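Long-range contacts in type III Pentaketide Synthase (Neurospora crassa, PDB 3EUO), which is a fungal type III pentaketide synthase of the chalcone and stilbene synthase family, probably working as an acyltransferase in polyketide assembly: residues 100-110 / 127-138; 62-73 / 179-187. One frame throughout, in Å; residues are numbered along the deposited sequence.

Contact 1 of 2, residues 100-110 / 127-138; sequences PAQITHMVSTT and LGLSDRLEKVLL
Met106 and Leu133 show how the side chains of 100-110 and 127-138 mesh. Met106 CB lies 4.0 Å from Leu133 CD2 and close to CG of Lys135. With CG anti to the backbone N (chi1 -175°) and chi2 also extended, the chain runs straight out to Met106 SD, still 4.2 Å from Leu133 CD2. A bend at chi3 (-95°) then swings Met106 CE to 4.2 Å from Leu127 CD1, where it also meets Leu129, though too closely modelled for that spacing to be trusted. The other methyl of Leu133, CD1, lies 3.9 Å from Ile103 CG2, so an alanine here would probably open a gap between Ile103 and Met106. Strands 105-109 and 134-138 run parallel, their axes 14° apart, joined through helix 119-127 as a beta-alpha-beta unit of the thiolase-type fold. The pairing rests on alternating backbone bonds, among them Met106 N to Glu134 O (2.9 Å) and Ser108 N to Val136 O (2.8 Å). On the face opposite Met106, His105 and Glu134 lie side by side. Water 2 donates to Glu134 OE2 (2.7 Å) and to Thr104 O, whereas OE1 is held by Arg151 and Asn155 of the second subunit. Val107 CG1 stands 4.2 Å from Val136 CG1 on this same face, where Val136 and Leu138 also pack against the second subunit.

Contact 2 of 2, residues 62-73 / 179-187; sequences VNKPNPPTVKEL and TMVRSELES
The two backbones come nearest at Pro67 and Arg182, whose CA atoms are 5.0 Å apart. Residues 62-69 form an irregular loop that leads into helix 70-96, while Met180 is the N-cap of helix 181-191, which places Arg182 in its first turn. Thr69 and Glu72 form a capping box at the start of helix 70-96. Glu72 OE1 takes the Thr69 N-H from one face of its carboxylate plane and a salt bridge from Lys64 NZ (2.8 Å) from the other, tying the loop back to the helix. Across the contact, bends at chi2 (-75°) and chi3 (-57°) fold the Arg182 chain so that its guanidinium is presented edge-on to the loop carbonyls. Arg182 NH1 bonds to Val62 O at 2.8 Å, meeting this oxygen from above the carbonyl plane. Lys64 O is gripped end-on by both terminal nitrogens of Arg182, NH1 at 2.9 Å and NH2 at 3.1 Å, and NH2 adds a weak bond to Pro65 O. Tyr29 contributes a cation-pi interaction. At the base of the same side chain, Arg182 CB packs 3.8 Å from Pro67 CB, and Glu186 OE2 comes up against CD and CG of this proline. Val62 CG1 and Val181 CG1 touch at 3.8 Å, their side chains nearly perpendicular. Leu73 sends CD2 to within 3.5 Å of Thr179 OG1 and CD1 against Met180 CG, and water 4 joins Leu73 O to that hydroxyl. Within the two segments the cation of Arg182 is thus met by main-chain carbonyls and not by a carboxylate; their dipoles would probably offset part of its charge, while three bonds lying near the guanidinium plane hold its rotation and probably steady the course of the loop.

Both contacts are mostly buried and belong to the N-terminal chalcone and stilbene synthase region, yet their centres lie 31 Å apart and their nearest atoms about 8 Å, without touching. Contact 1 joins two adjacent strands at one edge of the main mixed sheet as counted within the chain, where the second subunit adjoins; contact 2, somewhat farther from the chain centre, fastens a loop to the start of a helix. Helix 70-96, which begins in contact 2, precedes strand 105-109 and supplies packing partners to Ile103 and Leu127 of contact 1. Regular backbone pairing and apolar packing dominate contact 1, whereas one arginine bonded to loop carbonyls dominates contact 2. Each also reaches the second subunit, contact 1 through more of its residues.

Contact 1 of 2, residues 100-110 / 127-138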
# COMPACT_ATOMS: atom_id res chain seq x y z
N PRO A 100 -7.96 -22.52 1.95
CA PRO A 100 -7.34 -21.36 2.60
C PRO A 100 -5.89 -21.54 3.06
O PRO A 100 -5.08 -20.64 2.84
CB PRO A 100 -8.27 -21.10 3.79
CG PRO A 100 -9.58 -21.56 3.32
CD PRO A 100 -9.30 -22.79 2.50
N ALA A 101 -5.57 -22.68 3.67
CA ALA A 101 -4.23 -22.89 4.24
C ALA A 101 -3.12 -22.90 3.18
O ALA A 101 -1.93 -22.77 3.51
CB ALA A 101 -4.19 -24.18 5.09
N GLN A 102 -3.51 -23.04 1.92
CA GLN A 102 -2.54 -23.10 0.82
C GLN A 102 -2.08 -21.73 0.32
O GLN A 102 -1.09 -21.63 -0.39
CB GLN A 102 -3.11 -23.90 -0.34
CG GLN A 102 -3.20 -25.39 -0.10
CD GLN A 102 -3.83 -26.10 -1.29
OE1 GLN A 102 -5.05 -26.07 -1.47
NE2 GLN A 102 -3.00 -26.69 -2.14
N ILE A 103 -2.81 -20.68 0.69
CA ILE A 103 -2.48 -19.33 0.23
C ILE A 103 -1.32 -18.79 1.05
O ILE A 103 -1.39 -18.72 2.28
CB ILE A 103 -3.72 -18.38 0.29
CG1 ILE A 103 -4.89 -18.95 -0.52
CG2 ILE A 103 -3.35 -16.97 -0.19
CD1 ILE A 103 -4.62 -19.16 -2.01
N THR A 104 -0.24 -18.41 0.36
CA THR A 104 1.01 -18.01 1.00
C THR A 104 1.20 -16.50 1.12
O THR A 104 1.86 -16.02 2.04
CB THR A 104 2.23 -18.59 0.25
OG1 THR A 104 2.23 -18.09 -1.09
CG2 THR A 104 2.20 -20.12 0.24
N HIS A 105 0.65 -15.76 0.15
CA HIS A 105 0.74 -14.30 0.14
C HIS A 105 -0.60 -13.76 -0.34
O HIS A 105 -1.37 -14.47 -1.01
CB HIS A 105 1.77 -13.78 -0.88
CG HIS A 105 3.15 -14.33 -0.75
ND1 HIS A 105 3.46 -15.66 -1.00
CD2 HIS A 105 4.34 -13.71 -0.53
CE1 HIS A 105 4.77 -15.83 -0.88
NE2 HIS A 105 5.32 -14.67 -0.61
N MET A 106 -0.85 -12.49 -0.05
CA MET A 106 -1.99 -11.76 -0.58
C MET A 106 -1.45 -10.41 -1.05
O MET A 106 -0.71 -9.75 -0.32
CB MET A 106 -3.05 -11.58 0.52
CG MET A 106 -4.36 -10.92 0.10
SD MET A 106 -5.54 -10.95 1.49
CE MET A 106 -6.47 -12.42 1.17
N VAL A 107 -1.77 -10.02 -2.28
CA VAL A 107 -1.42 -8.67 -2.76
C VAL A 107 -2.72 -8.00 -3.17
O VAL A 107 -3.36 -8.42 -4.13
CB VAL A 107 -0.44 -8.67 -3.96
CG1 VAL A 107 -0.10 -7.23 -4.38
CG2 VAL A 107 0.85 -9.41 -3.61
N SER A 108 -3.10 -6.95 -2.43
CA SER A 108 -4.39 -6.29 -2.62
C SER A 108 -4.21 -4.85 -3.01
O SER A 108 -3.19 -4.24 -2.70
CB SER A 108 -5.23 -6.36 -1.33
OG SER A 108 -5.40 -7.70 -0.90
N THR A 109 -5.21 -4.29 -3.67
CA THR A 109 -5.16 -2.88 -4.02
C THR A 109 -6.54 -2.24 -3.89
O THR A 109 -7.57 -2.91 -4.03
CB THR A 109 -4.55 -2.67 -5.43
OG1 THR A 109 -4.29 -1.28 -5.67
CG2 THR A 109 -5.45 -3.22 -6.52
N THR A 110 -6.53 -0.94 -3.58
CA THR A 110 -7.72 -0.09 -3.66
C THR A 110 -7.26 1.36 -3.61
O THR A 110 -6.25 1.67 -3.00
CB THR A 110 -8.75 -0.35 -2.53
OG1 THR A 110 -9.95 0.39 -2.80
CG2 THR A 110 -8.20 0.04 -1.15
N LEU A 127 -12.14 -15.24 4.67
CA LEU A 127 -11.71 -16.39 3.88
C LEU A 127 -11.06 -17.50 4.72
O LEU A 127 -10.88 -18.62 4.25
CB LEU A 127 -10.74 -15.96 2.77
CG LEU A 127 -11.27 -15.08 1.64
CD1 LEU A 127 -10.11 -14.50 0.84
CD2 LEU A 127 -12.21 -15.86 0.72
N GLY A 128 -10.70 -17.17 5.96
CA GLY A 128 -10.06 -18.14 6.85
C GLY A 128 -8.62 -18.41 6.48
O GLY A 128 -8.11 -19.52 6.69
N LEU A 129 -7.94 -17.40 5.93
CA LEU A 129 -6.53 -17.56 5.54
C LEU A 129 -5.60 -17.64 6.75
O LEU A 129 -6.01 -17.36 7.88
CB LEU A 129 -6.10 -16.43 4.59
CG LEU A 129 -6.95 -16.28 3.32
CD1 LEU A 129 -6.31 -15.27 2.40
CD2 LEU A 129 -7.12 -17.62 2.61
N SER A 130 -4.36 -18.05 6.51
CA SER A 130 -3.37 -18.30 7.56
C SER A 130 -3.10 -17.08 8.44
O SER A 130 -3.06 -15.95 7.95
CB SER A 130 -2.05 -18.76 6.92
OG SER A 130 -1.05 -18.99 7.90
N ASP A 131 -2.91 -17.30 9.73
CA ASP A 131 -2.47 -16.22 10.61
C ASP A 131 -1.05 -15.77 10.28
O ASP A 131 -0.59 -14.73 10.76
CB ASP A 131 -2.57 -16.63 12.08
CG ASP A 131 -1.54 -17.66 12.47
OD1 ASP A 131 -1.32 -18.60 11.68
OD2 ASP A 131 -0.95 -17.54 13.57
N ARG A 132 -0.36 -16.55 9.44
CA ARG A 132 1.01 -16.21 8.99
C ARG A 132 1.08 -15.74 7.53
O ARG A 132 2.17 -15.62 6.95
CB ARG A 132 1.97 -17.38 9.24
CG ARG A 132 2.18 -17.70 10.73
CD ARG A 132 3.66 -18.01 11.05
NE ARG A 132 4.54 -16.87 10.72
CZ ARG A 132 5.30 -16.79 9.63
NH1 ARG A 132 5.34 -17.78 8.74
NH2 ARG A 132 6.04 -15.72 9.43
N LEU A 133 -0.09 -15.47 6.95
CA LEU A 133 -0.20 -14.95 5.59
C LEU A 133 0.63 -13.68 5.44
O LEU A 133 0.59 -12.80 6.30
CB LEU A 133 -1.66 -14.63 5.29
CG LEU A 133 -2.03 -14.04 3.93
CD1 LEU A 133 -1.82 -15.09 2.85
CD2 LEU A 133 -3.50 -13.63 3.98
N GLU A 134 1.40 -13.60 4.36
CA GLU A 134 2.15 -12.38 4.08
C GLU A 134 1.30 -11.47 3.19
O GLU A 134 0.98 -11.84 2.05
CB GLU A 134 3.50 -12.69 3.42
CG GLU A 134 4.46 -13.50 4.29
CD GLU A 134 5.85 -13.60 3.70
OE1 GLU A 134 6.53 -12.56 3.56
OE2 GLU A 134 6.27 -14.73 3.36
N LYS A 135 0.94 -10.30 3.71
CA LYS A 135 0.06 -9.39 2.99
C LYS A 135 0.79 -8.14 2.51
O LYS A 135 1.74 -7.66 3.15
CB LYS A 135 -1.17 -8.99 3.81
CG LYS A 135 -2.05 -10.14 4.30
CD LYS A 135 -3.26 -9.60 5.04
CE LYS A 135 -2.84 -9.09 6.44
NZ LYS A 135 -3.98 -8.43 7.10
N VAL A 136 0.35 -7.65 1.35
CA VAL A 136 0.76 -6.38 0.78
C VAL A 136 -0.51 -5.67 0.35
O VAL A 136 -1.25 -6.18 -0.52
CB VAL A 136 1.68 -6.59 -0.45
CG1 VAL A 136 1.83 -5.29 -1.26
CG2 VAL A 136 3.05 -7.11 -0.04
N LEU A 137 -0.78 -4.52 0.97
CA LEU A 137 -1.88 -3.65 0.53
C LEU A 137 -1.30 -2.44 -0.16
O LEU A 137 -0.75 -1.55 0.49
CB LEU A 137 -2.78 -3.22 1.71
CG LEU A 137 -3.93 -2.24 1.39
CD1 LEU A 137 -4.89 -2.79 0.33
CD2 LEU A 137 -4.68 -1.84 2.65
N LEU A 138 -1.46 -2.40 -1.48
CA LEU A 138 -0.92 -1.30 -2.28
C LEU A 138 -1.76 -0.04 -2.16
O LEU A 138 -2.99 -0.10 -2.07
CB LEU A 138 -0.85 -1.71 -3.76
CG LEU A 138 0.03 -2.91 -4.07
CD1 LEU A 138 -0.02 -3.20 -5.57
CD2 LEU A 138 1.48 -2.68 -3.63
O HOH W 1 -3.61 -18.84 4.00
O HOH W 2 4.42 -16.65 2.96
O HOH W 3 -3.26 -7.90 0.86

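Contact 2 of 2, residues 62-73 / 179-187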
# COMPACT_ATOMS: atom_id res chain seq x y z
N VAL A 62 -25.79 8.55 -0.12
CA VAL A 62 -25.68 9.63 -1.10
C VAL A 62 -26.88 10.58 -1.03
O VAL A 62 -27.03 11.48 -1.87
CB VAL A 62 -25.44 9.10 -2.54
CG1 VAL A 62 -24.13 8.29 -2.60
CG2 VAL A 62 -26.62 8.26 -3.05
N ASN A 63 -27.70 10.39 -0.01
CA ASN A 63 -28.89 11.21 0.19
C ASN A 63 -28.93 11.93 1.55
O ASN A 63 -30.00 12.20 2.10
CB ASN A 63 -30.16 10.38 -0.05
CG ASN A 63 -30.36 10.04 -1.52
OD1 ASN A 63 -30.14 8.91 -1.95
ND2 ASN A 63 -30.77 11.03 -2.31
N LYS A 64 -27.76 12.24 2.08
CA LYS A 64 -27.68 13.04 3.30
C LYS A 64 -27.64 14.53 2.94
O LYS A 64 -27.47 14.88 1.77
CB LYS A 64 -26.47 12.60 4.13
CG LYS A 64 -26.54 11.12 4.49
CD LYS A 64 -25.72 10.75 5.71
CE LYS A 64 -24.30 10.42 5.35
NZ LYS A 64 -23.50 11.66 5.17
N PRO A 65 -27.81 15.42 3.94
CA PRO A 65 -27.75 16.86 3.65
C PRO A 65 -26.46 17.24 2.91
O PRO A 65 -26.50 18.03 1.96
CB PRO A 65 -27.77 17.50 5.05
CG PRO A 65 -28.53 16.51 5.88
CD PRO A 65 -28.12 15.16 5.36
N ASN A 66 -25.35 16.65 3.33
CA ASN A 66 -24.06 16.88 2.70
C ASN A 66 -23.57 15.59 2.06
O ASN A 66 -24.13 14.53 2.32
CB ASN A 66 -23.06 17.35 3.76
CG ASN A 66 -23.55 18.56 4.53
OD1 ASN A 66 -23.76 19.63 3.95
ND2 ASN A 66 -23.72 18.40 5.83
N PRO A 67 -22.52 15.68 1.22
CA PRO A 67 -21.88 14.44 0.78
C PRO A 67 -21.36 13.69 2.00
O PRO A 67 -21.03 14.31 3.02
CB PRO A 67 -20.71 14.95 -0.08
CG PRO A 67 -21.16 16.29 -0.57
CD PRO A 67 -21.89 16.87 0.62
N PRO A 68 -21.31 12.35 1.92
CA PRO A 68 -20.78 11.56 3.04
C PRO A 68 -19.32 11.94 3.30
O PRO A 68 -18.59 12.22 2.35
CB PRO A 68 -20.86 10.12 2.53
CG PRO A 68 -20.93 10.23 1.03
CD PRO A 68 -21.71 11.49 0.78
N THR A 69 -18.93 11.97 4.56
CA THR A 69 -17.52 12.18 4.89
C THR A 69 -16.72 10.93 4.55
O THR A 69 -17.30 9.86 4.29
CB THR A 69 -17.31 12.51 6.39
OG1 THR A 69 -17.44 11.31 7.17
CG2 THR A 69 -18.32 13.57 6.86
N VAL A 70 -15.40 11.07 4.57
CA VAL A 70 -14.52 9.95 4.24
C VAL A 70 -14.71 8.80 5.24
O VAL A 70 -14.58 7.63 4.88
CB VAL A 70 -13.04 10.41 4.09
CG1 VAL A 70 -12.50 11.00 5.39
CG2 VAL A 70 -12.15 9.28 3.55
N LYS A 71 -15.06 9.12 6.49
CA LYS A 71 -15.39 8.11 7.50
C LYS A 71 -16.66 7.34 7.13
O LYS A 71 -16.74 6.12 7.29
CB LYS A 71 -15.54 8.75 8.88
CG LYS A 71 -15.91 7.77 10.00
CD LYS A 71 -16.03 8.48 11.34
CE LYS A 71 -16.24 7.49 12.49
NZ LYS A 71 -15.00 6.68 12.78
N GLU A 72 -17.66 8.08 6.66
CA GLU A 72 -18.93 7.50 6.28
C GLU A 72 -18.78 6.63 5.03
O GLU A 72 -19.38 5.56 4.92
CB GLU A 72 -19.99 8.59 6.12
CG GLU A 72 -20.42 9.19 7.47
CD GLU A 72 -21.10 10.56 7.37
OE1 GLU A 72 -20.96 11.26 6.34
OE2 GLU A 72 -21.76 10.94 8.35
N LEU A 73 -17.93 7.08 4.11
CA LEU A 73 -17.56 6.28 2.94
C LEU A 73 -16.91 4.98 3.36
O LEU A 73 -17.23 3.91 2.83
CB LEU A 73 -16.62 7.07 2.01
CG LEU A 73 -17.26 8.24 1.25
CD1 LEU A 73 -16.18 9.08 0.58
CD2 LEU A 73 -18.27 7.73 0.22
N THR A 179 -20.07 5.81 -4.62
CA THR A 179 -20.51 6.49 -3.40
C THR A 179 -19.94 7.90 -3.29
O THR A 179 -20.35 8.68 -2.42
CB THR A 179 -20.11 5.67 -2.15
OG1 THR A 179 -18.72 5.33 -2.22
CG2 THR A 179 -20.94 4.39 -2.07
N MET A 180 -18.99 8.23 -4.16
CA MET A 180 -18.37 9.55 -4.16
C MET A 180 -19.06 10.51 -5.13
O MET A 180 -18.59 11.63 -5.36
CB MET A 180 -16.85 9.44 -4.42
CG MET A 180 -16.07 8.92 -3.18
SD MET A 180 -14.31 8.59 -3.46
CE MET A 180 -14.16 7.03 -2.61
N VAL A 181 -20.21 10.08 -5.65
CA VAL A 181 -21.00 10.89 -6.58
C VAL A 181 -21.34 12.27 -6.00
O VAL A 181 -21.19 13.28 -6.69
CB VAL A 181 -22.27 10.13 -7.10
CG1 VAL A 181 -23.21 9.77 -5.96
CG2 VAL A 181 -23.01 10.93 -8.19
N ARG A 182 -21.76 12.33 -4.73
CA ARG A 182 -22.16 13.61 -4.12
C ARG A 182 -20.99 14.58 -3.98
O ARG A 182 -21.15 15.79 -4.15
CB ARG A 182 -22.86 13.39 -2.76
CG ARG A 182 -24.28 12.82 -2.86
CD ARG A 182 -25.29 13.88 -3.32
NE ARG A 182 -25.29 15.06 -2.44
CZ ARG A 182 -25.97 15.14 -1.29
NH1 ARG A 182 -26.71 14.12 -0.87
NH2 ARG A 182 -25.89 16.24 -0.55
N SER A 183 -19.81 14.03 -3.67
CA SER A 183 -18.58 14.82 -3.57
C SER A 183 -18.23 15.42 -4.93
O SER A 183 -17.89 16.60 -5.04
CB SER A 183 -17.42 13.94 -3.10
OG SER A 183 -16.18 14.56 -3.37
N GLU A 184 -18.32 14.60 -5.97
CA GLU A 184 -18.03 15.07 -7.32
C GLU A 184 -19.04 16.14 -7.76
O GLU A 184 -18.64 17.18 -8.30
CB GLU A 184 -17.97 13.90 -8.31
CG GLU A 184 -16.66 13.08 -8.18
CD GLU A 184 -15.41 13.89 -8.55
OE1 GLU A 184 -15.44 14.56 -9.61
OE2 GLU A 184 -14.42 13.86 -7.79
N LEU A 185 -20.32 15.88 -7.50
CA LEU A 185 -21.38 16.82 -7.87
C LEU A 185 -21.17 18.17 -7.18
O LEU A 185 -21.39 19.23 -7.79
CB LEU A 185 -22.76 16.26 -7.52
CG LEU A 185 -23.31 15.13 -8.41
CD1 LEU A 185 -24.58 14.58 -7.81
CD2 LEU A 185 -23.57 15.64 -9.83
N GLU A 186 -20.75 18.13 -5.93
CA GLU A 186 -20.51 19.34 -5.16
C GLU A 186 -19.38 20.17 -5.78
O GLU A 186 -19.48 21.39 -5.90
CB GLU A 186 -20.18 19.02 -3.70
CG GLU A 186 -19.83 20.26 -2.91
CD GLU A 186 -19.88 20.07 -1.42
OE1 GLU A 186 -18.86 20.39 -0.77
OE2 GLU A 186 -20.92 19.62 -0.90
N SER A 187 -18.30 19.50 -6.16
CA SER A 187 -17.19 20.19 -6.82
C SER A 187 -17.58 20.76 -8.18
O SER A 187 -17.19 21.88 -8.52
CB SER A 187 -15.97 19.27 -6.96
OG SER A 187 -15.40 19.01 -5.69
O HOH W 4 -17.85 3.85 -0.05